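Local coordinates for cyclopenase asqI (Emericella nidulans, PDB 5YY3), which catalyses the conversion of 4'-methoxycyclopenin into 4'-methoxyviridicatin in aspoquinolone biosynthesis, a ring contraction that releases methyl isocyanate, and binds one zinc ion per subunit, at residues F61-Q66 against E106-R111. Sequence-based numbering, arbitrary orientation.
Sequences FALPVQ and ELLEER
Leu63 against Leu108 and Gln66 against Arg111 make a small two-point surface contact, where the loop following helix 53-61 passes the C-terminal end of helix 97-109, away from the zinc site. The leucines meet tip to tip: CD1 of Leu63 comes within 3.6 Å of Leu108 CD1 and is almost as near to Leu108 CD2, so a single methyl sits against both ends of the opposing fork. Helix 114-127 flanks this pair, with Leu63 touching Pro114 and Leu108 touching Met117.

The second point lies just past the end of the helix. Arg111 has positive phi (69°) and is the C-prime residue of the Schellman motif that turns the chain there, its N bonded to Leu108 O at 2.8 Å and the next backbone N bonded to Leu107 O. From there its side chain, bent at both chi2 (-51°) and chi3, brings the guanidinium across to the loop. NH2 donates to Gln66 OE1 at 2.8 Å in an almost straight bond. The oxygen lies close to the guanidinium plane, at its edge, whereas the donor is tilted well off the amide's carbonyl plane; the two flat groups stand 59° apart. An extended chain beyond CG carries the Gln66 amide out to the guanidinium.

The same NH2 forms a salt bridge with Asp68, the stronger polar partner of this arginine. Asp68 thus balances the guanidinium charge while Gln66 OE1 takes a further N-H of the same nitrogen, probably fixing the group's orientation and tying the helix terminus to the loop by polar bonds alongside the modest leucine contact.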
ATOM      1  N   PHE A  61     -31.162 -32.956   4.792  1.00 44.93           N
ATOM      2  CA  PHE A  61     -30.017 -32.056   4.641  1.00 40.82           C
ATOM      3  C   PHE A  61     -29.994 -30.912   5.654  1.00 42.87           C
ATOM      4  O   PHE A  61     -28.950 -30.293   5.875  1.00 38.32           O
ATOM      5  CB  PHE A  61     -29.990 -31.490   3.227  1.00 37.84           C
ATOM      6  CG  PHE A  61     -29.261 -32.361   2.257  1.00 35.26           C
ATOM      7  CD1 PHE A  61     -29.858 -33.503   1.753  1.00 33.46           C
ATOM      8  CD2 PHE A  61     -27.975 -32.050   1.864  1.00 31.18           C
ATOM      9  CE1 PHE A  61     -29.187 -34.320   0.858  1.00 33.32           C
ATOM     10  CE2 PHE A  61     -27.295 -32.856   0.977  1.00 37.95           C
ATOM     11  CZ  PHE A  61     -27.901 -34.003   0.468  1.00 34.89           C
ATOM     12  N   ALA A  62     -31.140 -30.645   6.278  1.00 44.26           N
ATOM     13  CA  ALA A  62     -31.239 -29.579   7.269  1.00 42.19           C
ATOM     14  C   ALA A  62     -30.914 -30.057   8.687  1.00 45.30           C
ATOM     15  O   ALA A  62     -30.753 -29.243   9.604  1.00 45.32           O
ATOM     16  CB  ALA A  62     -32.633 -28.967   7.234  1.00 45.89           C
ATOM     17  N   LEU A  63     -30.827 -31.370   8.875  1.00 41.55           N
ATOM     18  CA  LEU A  63     -30.664 -31.919  10.213  1.00 43.54           C
ATOM     19  C   LEU A  63     -29.370 -31.480  10.900  1.00 46.89           C
ATOM     20  O   LEU A  63     -28.276 -31.727  10.394  1.00 43.94           O
ATOM     21  CB  LEU A  63     -30.732 -33.439  10.163  1.00 47.95           C
ATOM     22  CG  LEU A  63     -32.151 -33.979  10.002  1.00 48.29           C
ATOM     23  CD1 LEU A  63     -32.137 -35.496   9.942  1.00 38.73           C
ATOM     24  CD2 LEU A  63     -33.028 -33.484  11.154  1.00 47.79           C
ATOM     25  N   PRO A  64     -29.500 -30.840  12.074  1.00 47.49           N
ATOM     26  CA  PRO A  64     -28.361 -30.342  12.852  1.00 44.24           C
ATOM     27  C   PRO A  64     -27.625 -31.446  13.613  1.00 46.97           C
ATOM     28  O   PRO A  64     -28.249 -32.380  14.125  1.00 50.83           O
ATOM     29  CB  PRO A  64     -29.023 -29.368  13.830  1.00 47.73           C
ATOM     30  CG  PRO A  64     -30.365 -29.996  14.089  1.00 46.69           C
ATOM     31  CD  PRO A  64     -30.781 -30.600  12.764  1.00 43.62           C
ATOM     32  N   VAL A  65     -26.304 -31.339  13.687  1.00 47.52           N
ATOM     33  CA  VAL A  65     -25.527 -32.259  14.506  1.00 47.39           C
ATOM     34  C   VAL A  65     -25.745 -31.927  15.972  1.00 48.28           C
ATOM     35  O   VAL A  65     -25.531 -30.795  16.395  1.00 49.79           O
ATOM     36  CB  VAL A  65     -24.015 -32.187  14.183  1.00 44.37           C
ATOM     37  CG1 VAL A  65     -23.197 -32.901  15.269  1.00 42.04           C
ATOM     38  CG2 VAL A  65     -23.735 -32.769  12.798  1.00 38.35           C
ATOM     39  N   GLN A  66     -26.170 -32.917  16.752  1.00 53.47           N
ATOM     40  CA  GLN A  66     -26.417 -32.701  18.174  1.00 52.04           C
ATOM     41  C   GLN A  66     -25.377 -33.434  19.013  1.00 52.12           C
ATOM     42  O   GLN A  66     -24.592 -34.219  18.485  1.00 53.53           O
ATOM     43  CB  GLN A  66     -27.837 -33.141  18.536  1.00 50.57           C
ATOM     44  CG  GLN A  66     -28.902 -32.454  17.693  1.00 52.84           C
ATOM     45  CD  GLN A  66     -30.310 -32.887  18.052  1.00 58.61           C
ATOM     46  OE1 GLN A  66     -30.707 -34.034  17.810  1.00 58.72           O
ATOM     47  NE2 GLN A  66     -31.085 -31.962  18.612  1.00 60.07           N
ATOM     48  N   GLU A 106     -34.429 -44.104   8.738  1.00 45.21           N
ATOM     49  CA  GLU A 106     -34.198 -45.170   9.695  1.00 46.09           C
ATOM     50  C   GLU A 106     -32.868 -44.971  10.406  1.00 45.12           C
ATOM     51  O   GLU A 106     -32.807 -44.936  11.635  1.00 49.76           O
ATOM     52  CB  GLU A 106     -34.236 -46.506   8.970  1.00 43.47           C
ATOM     53  CG  GLU A 106     -34.017 -47.713   9.825  1.00 56.04           C
ATOM     54  CD  GLU A 106     -34.182 -48.974   9.019  1.00 60.95           C
ATOM     55  OE1 GLU A 106     -33.162 -49.489   8.495  1.00 64.14           O
ATOM     56  OE2 GLU A 106     -35.343 -49.419   8.870  1.00 64.02           O
ATOM     57  N   LEU A 107     -31.810 -44.817   9.619  1.00 44.40           N
ATOM     58  CA  LEU A 107     -30.471 -44.609  10.155  1.00 42.78           C
ATOM     59  C   LEU A 107     -30.406 -43.337  10.993  1.00 44.09           C
ATOM     60  O   LEU A 107     -29.754 -43.303  12.036  1.00 44.95           O
ATOM     61  CB  LEU A 107     -29.452 -44.561   9.015  1.00 40.96           C
ATOM     62  CG  LEU A 107     -29.299 -45.849   8.206  1.00 42.29           C
ATOM     63  CD1 LEU A 107     -28.483 -45.605   6.953  1.00 37.42           C
ATOM     64  CD2 LEU A 107     -28.658 -46.937   9.059  1.00 38.16           C
ATOM     65  N   LEU A 108     -31.102 -42.293  10.541  1.00 47.48           N
ATOM     66  CA  LEU A 108     -31.131 -41.012  11.259  1.00 45.49           C
ATOM     67  C   LEU A 108     -31.737 -41.140  12.657  1.00 48.61           C
ATOM     68  O   LEU A 108     -31.186 -40.606  13.635  1.00 47.26           O
ATOM     69  CB  LEU A 108     -31.893 -39.959  10.446  1.00 42.56           C
ATOM     70  CG  LEU A 108     -31.049 -39.370   9.314  1.00 42.75           C
ATOM     71  CD1 LEU A 108     -31.921 -38.660   8.301  1.00 41.81           C
ATOM     72  CD2 LEU A 108     -29.973 -38.441   9.878  1.00 34.98           C
ATOM     73  N   GLU A 109     -32.859 -41.849  12.764  1.00 47.89           N
ATOM     74  CA  GLU A 109     -33.464 -42.028  14.082  1.00 56.08           C
ATOM     75  C   GLU A 109     -32.680 -43.046  14.913  1.00 49.68           C
ATOM     76  O   GLU A 109     -32.832 -43.083  16.132  1.00 50.28           O
ATOM     77  CB  GLU A 109     -34.939 -42.419  13.980  1.00 57.75           C
ATOM     78  CG  GLU A 109     -35.834 -41.197  13.768  1.00 70.52           C
ATOM     79  CD  GLU A 109     -37.293 -41.440  14.112  1.00 82.63           C
ATOM     80  OE1 GLU A 109     -38.062 -41.837  13.207  1.00 86.08           O
ATOM     81  OE2 GLU A 109     -37.674 -41.223  15.289  1.00 82.92           O
ATOM     82  N   GLU A 110     -31.820 -43.838  14.264  1.00 46.02           N
ATOM     83  CA  GLU A 110     -30.788 -44.604  14.980  1.00 44.86           C
ATOM     84  C   GLU A 110     -29.587 -43.727  15.376  1.00 46.72           C
ATOM     85  O   GLU A 110     -28.555 -44.239  15.826  1.00 42.61           O
ATOM     86  CB  GLU A 110     -30.298 -45.783  14.145  1.00 46.28           C
ATOM     87  CG  GLU A 110     -31.335 -46.857  13.895  1.00 53.39           C
ATOM     88  CD  GLU A 110     -30.791 -48.011  13.070  1.00 57.42           C
ATOM     89  OE1 GLU A 110     -29.551 -48.213  13.057  1.00 55.02           O
ATOM     90  OE2 GLU A 110     -31.608 -48.707  12.427  1.00 58.25           O
ATOM     91  N   ARG A 111     -29.727 -42.413  15.166  1.00 49.11           N
ATOM     92  CA  ARG A 111     -28.768 -41.388  15.618  1.00 50.26           C
ATOM     93  C   ARG A 111     -27.413 -41.397  14.888  1.00 42.78           C
ATOM     94  O   ARG A 111     -26.400 -40.989  15.443  1.00 42.78           O
ATOM     95  CB  ARG A 111     -28.540 -41.506  17.137  1.00 47.98           C
ATOM     96  CG  ARG A 111     -29.815 -41.366  17.958  1.00 43.91           C
ATOM     97  CD  ARG A 111     -30.583 -40.105  17.568  1.00 50.27           C
ATOM     98  NE  ARG A 111     -29.950 -38.889  18.076  1.00 50.79           N
ATOM     99  CZ  ARG A 111     -30.356 -37.658  17.777  1.00 50.83           C
ATOM    100  NH1 ARG A 111     -31.390 -37.481  16.965  1.00 53.89           N
ATOM    101  NH2 ARG A 111     -29.725 -36.603  18.281  1.00 55.42           N
TER